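Cytochrome P450 (Novosphingobium aromaticivorans, PDB 3OFT) holds an iron-containing protoporphyrin IX inside the mainly helical fold that defines the cytochrome P450 family. Local coordinates at residues A[17-20]-A[21-24]; A[99-102]-A[103-107]; A[307-310]-A[311-315]; A[357-360]-A[361-365]. One frame throughout, in Å; residues are numbered along the deposited sequence.

Interaction 1. Residues A[17-20]-A[21-24]; sequences FNPP and GVEQ
Val-22 folds back onto Pro-19 across a type II beta turn that runs from Pro-19 to Val-22. The bond that closes it goes from Val-22 N to Pro-19 O, 2.9 Å long with an N-H...O angle of 154°; the donor stands above the carbonyl plane rather than on a lone pair. The same oxygen is crowded by the valine side chain, with Val-22 CB 3.2 Å from Pro-19 O and Val-22 CG1 3.3 Å from Pro-19 O. Beyond the carbonyl the two side chains cross obliquely: Pro-19 CD lies 3.9 Å from Val-22 CB and 4.0 Å from Val-22 CG1. A chi1 of 75° sets CG1 between the valine's own backbone N and carbonyl carbon, and this turns the methyl to the proline ring and its carbonyl. The two central residues shape the bend. Pro-20, at the second position, has a phi already fixed near the value required there, and its side chain starts away from the following residues, though CB still touches Gly-21 N. Gly-21, at the third, adopts a positive phi of 80°, and with no CB it leaves room beside Pro-20 O. A weak bond from Gln-24 N to Gly-21 O, 3.1 Å, carries the chain on into a helical twist. Pro-20 and Gly-21 form the exposed apex, while Pro-19 and Val-22 are buried. Their inward sides rest on helix 26-31, Pro-19 on Ala-29 and Trp-30 and Val-22 on Ala-29, while a backbone bond joins Glu-23 to Met-379 of strand 378-380.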
loop_
_atom_site.group_PDB
_atom_site.type_symbol
_atom_site.label_atom_id
_atom_site.label_comp_id
_atom_site.label_asym_id
_atom_site.label_seq_id
_atom_site.Cartn_x
_atom_site.Cartn_y
_atom_site.Cartn_z
ATOM N N PHE A 17 5.835 10.765 -10.309
ATOM C CA PHE A 17 6.064 11.332 -8.989
ATOM C C PHE A 17 5.266 12.608 -8.722
ATOM O O PHE A 17 5.052 12.953 -7.568
ATOM C CB PHE A 17 7.573 11.525 -8.709
ATOM C CG PHE A 17 8.348 10.234 -8.731
ATOM C CD1 PHE A 17 8.233 9.321 -7.690
ATOM C CD2 PHE A 17 9.173 9.913 -9.814
ATOM C CE1 PHE A 17 8.946 8.117 -7.701
ATOM C CE2 PHE A 17 9.884 8.701 -9.841
ATOM C CZ PHE A 17 9.779 7.805 -8.786
ATOM N N ASN A 18 4.862 13.327 -9.770
ATOM C CA ASN A 18 3.990 14.488 -9.591
ATOM C C ASN A 18 3.017 14.655 -10.751
ATOM O O ASN A 18 3.184 15.535 -11.595
ATOM C CB ASN A 18 4.718 15.803 -9.195
ATOM C CG ASN A 18 6.186 15.837 -9.570
ATOM O OD1 ASN A 18 7.035 15.204 -8.933
ATOM N ND2 ASN A 18 6.508 16.627 -10.587
ATOM N N PRO A 19 2.001 13.779 -10.820
ATOM C CA PRO A 19 1.021 13.931 -11.893
ATOM C C PRO A 19 0.340 15.318 -11.823
ATOM O O PRO A 19 0.102 15.846 -10.727
ATOM C CB PRO A 19 0.036 12.793 -11.629
ATOM C CG PRO A 19 0.847 11.757 -10.865
ATOM C CD PRO A 19 1.751 12.580 -9.994
ATOM N N PRO A 20 0.096 15.949 -12.979
ATOM C CA PRO A 20 -0.532 17.288 -12.956
ATOM C C PRO A 20 -1.877 17.296 -12.202
ATOM O O PRO A 20 -2.730 16.458 -12.464
ATOM C CB PRO A 20 -0.722 17.583 -14.447
ATOM C CG PRO A 20 0.534 16.893 -15.067
ATOM C CD PRO A 20 0.524 15.568 -14.339
ATOM N N GLY A 21 -2.046 18.209 -11.253
ATOM C CA GLY A 21 -3.281 18.245 -10.454
ATOM C C GLY A 21 -3.332 17.227 -9.311
ATOM O O GLY A 21 -4.328 17.173 -8.582
ATOM N N VAL A 22 -2.271 16.430 -9.123
ATOM C CA VAL A 22 -2.269 15.412 -8.050
ATOM C C VAL A 22 -2.471 15.995 -6.654
ATOM O O VAL A 22 -3.050 15.345 -5.795
ATOM C CB VAL A 22 -0.996 14.529 -8.055
ATOM C CG1 VAL A 22 0.218 15.276 -7.509
ATOM C CG2 VAL A 22 -1.219 13.226 -7.227
ATOM N N GLU A 23 -1.963 17.206 -6.408
ATOM C CA GLU A 23 -2.108 17.795 -5.091
ATOM C C GLU A 23 -3.550 18.106 -4.713
ATOM O O GLU A 23 -3.869 18.106 -3.532
ATOM C CB GLU A 23 -1.184 19.009 -4.916
ATOM C CG GLU A 23 0.281 18.566 -5.037
ATOM C CD GLU A 23 1.260 19.703 -5.172
ATOM O OE1 GLU A 23 0.926 20.853 -4.785
ATOM O OE2 GLU A 23 2.379 19.437 -5.668
ATOM N N GLN A 24 -4.404 18.353 -5.701
ATOM C CA GLN A 24 -5.834 18.528 -5.446
ATOM C C GLN A 24 -6.587 17.189 -5.364
ATOM O O GLN A 24 -7.437 17.037 -4.500
ATOM C CB GLN A 24 -6.525 19.459 -6.473
ATOM C CG GLN A 24 -5.637 20.572 -7.147
ATOM C CD GLN A 24 -4.614 21.236 -6.229
ATOM O OE1 GLN A 24 -4.849 21.438 -5.036
ATOM N NE2 GLN A 24 -3.470 21.577 -6.793
#

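Interaction 2. Residues A[99-102]-A[103-107]; sequences TPVM and KGLAS
Val-101 in the last turn of helix 91-104 and Leu-105 just past its end form the buried, more tightly packed side. Val-101 CG1 lies 4.3 Å from Leu-105 CD1, and the leucine lays its CB and CG beside the valine carbonyl. Backbone bonds tighten it: Lys-103 N to Thr-99 O and Gly-104 N to Pro-100 O, both 3.1 Å and fairly straight. The next bond frays: Leu-105 N reaches Val-101 O at 3.2 Å with an N-H...O angle of only 138°, and a weak second one goes to Met-102 O at 3.1 Å. Leu-105 is where the chain leaves helical angles. Val-101 and Leu-105 continue inward onto Ile-209, Met-227, Leu-205 and Leu-231, and the Leu-105 side chain comes within about 5 Å of the haem.

Thr-99, Met-102 and Lys-103 are exposed, the loose side of the turn. Lys-103 takes CG anti to its backbone N (chi1 -176°) and runs out fully extended, its NZ making a weak, long ion pair with Glu-212. Met-102 points away from the following segment and bends at its sulfur, and Thr-99 OG1 bonds Lys-95 O. The contact is thus apolar on the buried side, with the long Lys-103 and Met-102 chains on the exposed one. Gly-104 O, at the helix end, accepts from Arg-208 NH2, a positive charge placed where it probably offsets the negative end of the helix dipole.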
loop_
_atom_site.group_PDB
_atom_site.type_symbol
_atom_site.label_atom_id
_atom_site.label_comp_id
_atom_site.label_asym_id
_atom_site.label_seq_id
_atom_site.Cartn_x
_atom_site.Cartn_y
_atom_site.Cartn_z
ATOM N N THR A 99 5.878 -18.522 0.318
ATOM C CA THR A 99 5.167 -19.549 1.069
ATOM C C THR A 99 5.184 -19.369 2.590
ATOM O O THR A 99 4.090 -19.252 3.170
ATOM C CB THR A 99 5.520 -20.968 0.569
ATOM O OG1 THR A 99 5.007 -21.109 -0.767
ATOM C CG2 THR A 99 4.910 -22.060 1.485
ATOM N N PRO A 100 6.377 -19.308 3.238
ATOM C CA PRO A 100 6.339 -19.090 4.691
ATOM C C PRO A 100 5.802 -17.709 5.085
ATOM O O PRO A 100 5.209 -17.578 6.141
ATOM C CB PRO A 100 7.799 -19.245 5.132
ATOM C CG PRO A 100 8.618 -19.012 3.896
ATOM C CD PRO A 100 7.760 -19.568 2.776
ATOM N N VAL A 101 6.021 -16.676 4.266
ATOM C CA VAL A 101 5.495 -15.344 4.629
ATOM C C VAL A 101 3.951 -15.358 4.660
ATOM O O VAL A 101 3.351 -14.837 5.595
ATOM C CB VAL A 101 5.995 -14.267 3.635
ATOM C CG1 VAL A 101 5.256 -12.946 3.848
ATOM C CG2 VAL A 101 7.522 -14.094 3.794
ATOM N N MET A 102 3.334 -16.007 3.670
ATOM C CA MET A 102 1.851 -16.060 3.568
ATOM C C MET A 102 1.307 -16.861 4.722
ATOM O O MET A 102 0.254 -16.535 5.258
ATOM C CB MET A 102 1.371 -16.767 2.303
ATOM C CG MET A 102 1.386 -16.019 1.037
ATOM S SD MET A 102 0.456 -16.964 -0.216
ATOM C CE MET A 102 -1.222 -16.356 0.030
ATOM N N LYS A 103 2.018 -17.924 5.088
ATOM C CA LYS A 103 1.659 -18.731 6.261
ATOM C C LYS A 103 1.599 -17.861 7.516
ATOM O O LYS A 103 0.636 -17.933 8.264
ATOM C CB LYS A 103 2.647 -19.880 6.469
ATOM C CG LYS A 103 2.264 -20.821 7.612
ATOM C CD LYS A 103 3.077 -22.114 7.595
ATOM C CE LYS A 103 2.533 -23.079 8.666
ATOM N NZ LYS A 103 3.095 -24.453 8.528
ATOM N N GLY A 104 2.603 -17.007 7.703
ATOM C CA GLY A 104 2.649 -16.072 8.818
ATOM C C GLY A 104 1.449 -15.153 8.901
ATOM O O GLY A 104 0.992 -14.844 10.020
ATOM N N LEU A 105 0.925 -14.752 7.734
ATOM C CA LEU A 105 -0.190 -13.815 7.595
ATOM C C LEU A 105 -1.579 -14.401 7.278
ATOM O O LEU A 105 -2.484 -13.668 6.833
ATOM C CB LEU A 105 0.171 -12.769 6.535
ATOM C CG LEU A 105 1.246 -11.814 7.044
ATOM C CD1 LEU A 105 1.987 -11.112 5.874
ATOM C CD2 LEU A 105 0.615 -10.800 8.054
ATOM N N ALA A 106 -1.749 -15.694 7.505
ATOM C CA ALA A 106 -3.004 -16.395 7.189
ATOM C C ALA A 106 -4.168 -15.880 8.042
ATOM O O ALA A 106 -3.949 -15.322 9.121
ATOM C CB ALA A 106 -2.830 -17.907 7.412
ATOM N N SER A 107 -5.391 -16.076 7.549
ATOM C CA SER A 107 -6.587 -15.544 8.192
ATOM C C SER A 107 -6.730 -15.915 9.672
ATOM O O SER A 107 -7.170 -15.088 10.452
ATOM C CB SER A 107 -7.842 -15.950 7.448
ATOM O OG SER A 107 -7.685 -15.678 6.071
#

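Interaction 3. Residues A[307-310]-A[311-315]; sequences PSVL and HNLDP
Val-309 and Leu-313 set their branches against each other at a slant, with Val-309 CG2 only 3.5 Å from Leu-313 CD1 and 3.9 Å from Leu-313 CG. The valine torsion (chi1 66°) puts CG2 anti to its backbone N, on the flank that looks along the helix to the leucine. Beneath this pair Leu-313 N bonds Val-309 O at 2.9 Å, and Leu-313 CB leans on the same oxygen. One residue earlier, Ser-308 O is gripped twice: Asn-312 N arrives almost in line with the carbonyl at 3.1 Å, whereas His-311 N comes from well above its plane at 3.0 Å. Asn-312 turns its amide to helix 267-277 and a loop, where ND2 donates to Arg-276 O and OD1 accepts from Thr-336 N. The His-311 ring swings away from the turn and meets Phe-318 edge-to-face. At the far end Asp-314 lays CB against Leu-310 O, 3.2 Å away, while its carboxylate is held by Gly-54 N through OD2 and by Ala-316 N through OD1. All these touching residues are buried. The helix 309-312, in the position of helix K' of P450 proteins, comes after strand 303-307 and packs on helix 26-31 through Phe-27 and Trp-30; on helix 54-62 Leu-310 touches Val-57, His-311 touches Arg-58 and Ser-308 touches Trp-61.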
loop_
_atom_site.group_PDB
_atom_site.type_symbol
_atom_site.label_atom_id
_atom_site.label_comp_id
_atom_site.label_asym_id
_atom_site.label_seq_id
_atom_site.Cartn_x
_atom_site.Cartn_y
_atom_site.Cartn_z
ATOM N N PRO A 307 -0.338 1.493 -12.632
ATOM C CA PRO A 307 -1.133 2.119 -11.606
ATOM C C PRO A 307 -2.428 1.369 -11.352
ATOM O O PRO A 307 -3.268 1.272 -12.229
ATOM C CB PRO A 307 -1.404 3.505 -12.169
ATOM C CG PRO A 307 -1.438 3.297 -13.659
ATOM C CD PRO A 307 -0.499 2.154 -13.943
ATOM N N SER A 308 -2.613 0.880 -10.133
ATOM C CA SER A 308 -3.858 0.153 -9.818
ATOM C C SER A 308 -5.127 0.998 -10.019
ATOM O O SER A 308 -6.155 0.437 -10.403
ATOM C CB SER A 308 -3.834 -0.438 -8.404
ATOM O OG SER A 308 -3.719 0.606 -7.449
ATOM N N VAL A 309 -5.041 2.315 -9.814
ATOM C CA VAL A 309 -6.195 3.216 -9.976
ATOM C C VAL A 309 -6.788 3.113 -11.399
ATOM O O VAL A 309 -7.993 3.208 -11.556
ATOM C CB VAL A 309 -5.858 4.703 -9.603
ATOM C CG1 VAL A 309 -4.836 5.288 -10.589
ATOM C CG2 VAL A 309 -7.157 5.599 -9.532
ATOM N N LEU A 310 -5.960 2.844 -12.417
ATOM C CA LEU A 310 -6.438 2.824 -13.788
ATOM C C LEU A 310 -7.037 1.465 -14.179
ATOM O O LEU A 310 -7.562 1.301 -15.268
ATOM C CB LEU A 310 -5.273 3.240 -14.709
ATOM C CG LEU A 310 -5.242 4.698 -15.159
ATOM C CD1 LEU A 310 -6.209 5.750 -14.457
ATOM C CD2 LEU A 310 -3.935 5.250 -15.663
ATOM N N HIS A 311 -6.964 0.471 -13.297
ATOM C CA HIS A 311 -7.902 -0.677 -13.416
ATOM C C HIS A 311 -9.189 -0.407 -12.641
ATOM O O HIS A 311 -10.293 -0.368 -13.249
ATOM C CB HIS A 311 -7.254 -1.991 -12.936
ATOM C CG HIS A 311 -8.145 -3.192 -13.043
ATOM N ND1 HIS A 311 -8.825 -3.528 -14.194
ATOM C CD2 HIS A 311 -8.446 -4.147 -12.140
ATOM C CE1 HIS A 311 -9.528 -4.629 -13.984
ATOM N NE2 HIS A 311 -9.299 -5.032 -12.754
ATOM N N ASN A 312 -9.075 -0.237 -11.318
ATOM C CA ASN A 312 -10.270 -0.056 -10.471
ATOM C C ASN A 312 -11.219 1.040 -10.903
ATOM O O ASN A 312 -12.432 0.854 -10.826
ATOM C CB ASN A 312 -9.919 0.215 -9.031
ATOM C CG ASN A 312 -9.258 -0.969 -8.363
ATOM O OD1 ASN A 312 -8.609 -1.800 -9.019
ATOM N ND2 ASN A 312 -9.419 -1.054 -7.050
ATOM N N LEU A 313 -10.689 2.176 -11.324
ATOM C CA LEU A 313 -11.556 3.306 -11.609
ATOM C C LEU A 313 -11.790 3.576 -13.103
ATOM O O LEU A 313 -12.246 4.674 -13.465
ATOM C CB LEU A 313 -11.030 4.568 -10.895
ATOM C CG LEU A 313 -10.930 4.456 -9.356
ATOM C CD1 LEU A 313 -10.594 5.820 -8.801
ATOM C CD2 LEU A 313 -12.258 3.923 -8.689
ATOM N N ASP A 314 -11.447 2.613 -13.956
ATOM C CA ASP A 314 -11.588 2.759 -15.411
ATOM C C ASP A 314 -13.026 2.276 -15.680
ATOM O O ASP A 314 -13.321 1.090 -15.437
ATOM C CB ASP A 314 -10.600 1.841 -16.151
ATOM C CG ASP A 314 -10.750 1.899 -17.702
ATOM O OD1 ASP A 314 -11.742 2.493 -18.191
ATOM O OD2 ASP A 314 -9.842 1.383 -18.424
ATOM N N PRO A 315 -13.909 3.194 -16.120
ATOM C CA PRO A 315 -15.313 2.828 -16.426
ATOM C C PRO A 315 -15.434 1.731 -17.490
ATOM O O PRO A 315 -16.457 1.045 -17.561
ATOM C CB PRO A 315 -15.960 4.138 -16.887
ATOM C CG PRO A 315 -14.895 5.142 -17.044
ATOM C CD PRO A 315 -13.583 4.593 -16.495
#

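Interaction 4. Residues A[357-360]-A[361-365]; sequences VFLR and EWLGG
Trp-362 N gives Phe-358 O the shortest of the four backbone bonds here, 2.8 Å and nearly straight at 161°. Glu-361 N to Val-357 O follows at 2.9 Å. Leu-363 N to Leu-359 O is 3.1 Å, and the last, Gly-364 N to Arg-360 O, 3.0 Å, is bent more and comes from above the carbonyl plane. Gly-364, without CB, presents only backbone at Arg-360 O. Glu-361 CB and CG lie beside Val-357 O; a bend at chi2 then turns the carboxylate, whose OE1 accepts from Gln-118 NE2.

Outside this scaffold the aromatic pair dominates. Both Phe-358 and Trp-362 carry CG anti to the backbone N, chi1 169° and -167°, and therefore run side by side in the same direction. Trp-362 CB sits over the phenyl face as a CH-pi contact, 3.7 Å from Phe-358 CE1. The ring tip, Phe-358 CZ, lies over one face of the indole near its rim, 3.7 Å from Trp-362 CG. The two rings tilt modestly against each other, displaced so far that little of one lies over the other. Leu-359 and Leu-363 also lie alongside, more loosely, with 4.1 Å from Leu-359 CD2 to Leu-363 CD1. Trp-362 meets Phe-136, Phe-140 and Phe-369 edge-to-face, and Phe-358 and Leu-359 reach Val-246 of helix 221-252. This is i to i+4 packing on the buried side of a regular alpha helix, here the helix that follows the haem-ligand loop in P450 proteins (helix L), one side of whose C-terminal half packs into an aromatic and aliphatic core.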
loop_
_atom_site.group_PDB
_atom_site.type_symbol
_atom_site.label_atom_id
_atom_site.label_comp_id
_atom_site.label_asym_id
_atom_site.label_seq_id
_atom_site.Cartn_x
_atom_site.Cartn_y
_atom_site.Cartn_z
ATOM N N VAL A 357 -11.311 -2.497 11.574
ATOM C CA VAL A 357 -11.142 -2.108 12.966
ATOM C C VAL A 357 -11.115 -0.569 13.140
ATOM O O VAL A 357 -11.647 -0.004 14.131
ATOM C CB VAL A 357 -9.901 -2.889 13.471
ATOM C CG1 VAL A 357 -8.754 -2.037 14.016
ATOM C CG2 VAL A 357 -10.346 -4.120 14.254
ATOM N N PHE A 358 -10.504 0.095 12.159
ATOM C CA PHE A 358 -10.520 1.551 12.101
ATOM C C PHE A 358 -11.940 2.105 12.025
ATOM O O PHE A 358 -12.318 2.996 12.804
ATOM C CB PHE A 358 -9.673 2.083 10.926
ATOM C CG PHE A 358 -9.896 3.537 10.693
ATOM C CD1 PHE A 358 -9.448 4.465 11.629
ATOM C CD2 PHE A 358 -10.636 3.979 9.608
ATOM C CE1 PHE A 358 -9.719 5.786 11.487
ATOM C CE2 PHE A 358 -10.915 5.319 9.450
ATOM C CZ PHE A 358 -10.454 6.230 10.389
ATOM N N LEU A 359 -12.741 1.554 11.117
ATOM C CA LEU A 359 -14.122 1.981 10.972
ATOM C C LEU A 359 -14.879 1.712 12.266
ATOM O O LEU A 359 -15.638 2.549 12.719
ATOM C CB LEU A 359 -14.799 1.257 9.799
ATOM C CG LEU A 359 -14.280 1.655 8.403
ATOM C CD1 LEU A 359 -14.723 0.697 7.296
ATOM C CD2 LEU A 359 -14.739 3.076 8.092
ATOM N N ARG A 360 -14.676 0.551 12.875
ATOM C CA ARG A 360 -15.443 0.225 14.076
ATOM C C ARG A 360 -15.117 1.226 15.175
ATOM O O ARG A 360 -16.010 1.735 15.862
ATOM C CB ARG A 360 -15.118 -1.177 14.599
ATOM C CG ARG A 360 -15.692 -2.275 13.773
ATOM C CD ARG A 360 -15.458 -3.667 14.426
ATOM N NE ARG A 360 -15.841 -4.651 13.419
ATOM C CZ ARG A 360 -17.089 -4.829 12.949
ATOM N NH1 ARG A 360 -18.127 -4.137 13.431
ATOM N NH2 ARG A 360 -17.322 -5.726 11.994
ATOM N N GLU A 361 -13.846 1.495 15.362
ATOM C CA GLU A 361 -13.461 2.362 16.468
ATOM C C GLU A 361 -13.707 3.823 16.231
ATOM O O GLU A 361 -14.140 4.519 17.173
ATOM C CB GLU A 361 -12.015 2.117 16.883
ATOM C CG GLU A 361 -11.838 0.815 17.651
ATOM C CD GLU A 361 -12.702 0.722 18.929
ATOM O OE1 GLU A 361 -13.248 -0.370 19.190
ATOM O OE2 GLU A 361 -12.819 1.726 19.662
ATOM N N TRP A 362 -13.446 4.295 15.005
ATOM C CA TRP A 362 -13.588 5.719 14.677
ATOM C C TRP A 362 -15.040 6.137 14.660
ATOM O O TRP A 362 -15.426 7.145 15.305
ATOM C CB TRP A 362 -12.937 6.059 13.317
ATOM C CG TRP A 362 -12.756 7.546 13.035
ATOM C CD1 TRP A 362 -13.515 8.329 12.205
ATOM C CD2 TRP A 362 -11.742 8.400 13.567
ATOM N NE1 TRP A 362 -13.036 9.631 12.201
ATOM C CE2 TRP A 362 -11.946 9.692 13.029
ATOM C CE3 TRP A 362 -10.698 8.201 14.473
ATOM C CZ2 TRP A 362 -11.141 10.792 13.370
ATOM C CZ3 TRP A 362 -9.880 9.285 14.787
ATOM C CH2 TRP A 362 -10.111 10.567 14.230
ATOM N N LEU A 363 -15.849 5.373 13.930
ATOM C CA LEU A 363 -17.289 5.591 13.911
ATOM C C LEU A 363 -17.957 5.359 15.254
ATOM O O LEU A 363 -18.836 6.121 15.626
ATOM C CB LEU A 363 -17.945 4.720 12.837
ATOM C CG LEU A 363 -17.563 5.125 11.412
ATOM C CD1 LEU A 363 -18.002 4.057 10.401
ATOM C CD2 LEU A 363 -18.178 6.435 11.038
ATOM N N GLY A 364 -17.575 4.293 15.954
ATOM C CA GLY A 364 -18.154 3.967 17.244
ATOM C C GLY A 364 -17.768 4.960 18.331
ATOM O O GLY A 364 -18.593 5.303 19.184
ATOM N N GLY A 365 -16.539 5.451 18.296
ATOM C CA GLY A 365 -16.034 6.322 19.362
ATOM C C GLY A 365 -16.130 7.818 19.115
ATOM O O GLY A 365 -16.182 8.613 20.058
#

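In the fold
From the N terminus, interaction 1 closes a tight turn between strand 11-12 and helix 26-31. Interaction 2 ends helix 91-104, interaction 3 follows strand 303-307, and interaction 4 completes helix 348-365. Each is local and they follow in series, so none nests or crosses. Interactions 1 and 3 are nearest, with centres 16 Å apart, and share helix 26-31: Trp-30 touches Pro-19 as well as Val-309. Interaction 2 lies on the other side of the chain's centre from interaction 1, 36 Å between centres. Helix 221-252 links interactions 2 and 4, receiving Leu-105 on Leu-231 and Phe-358 on Ile-243.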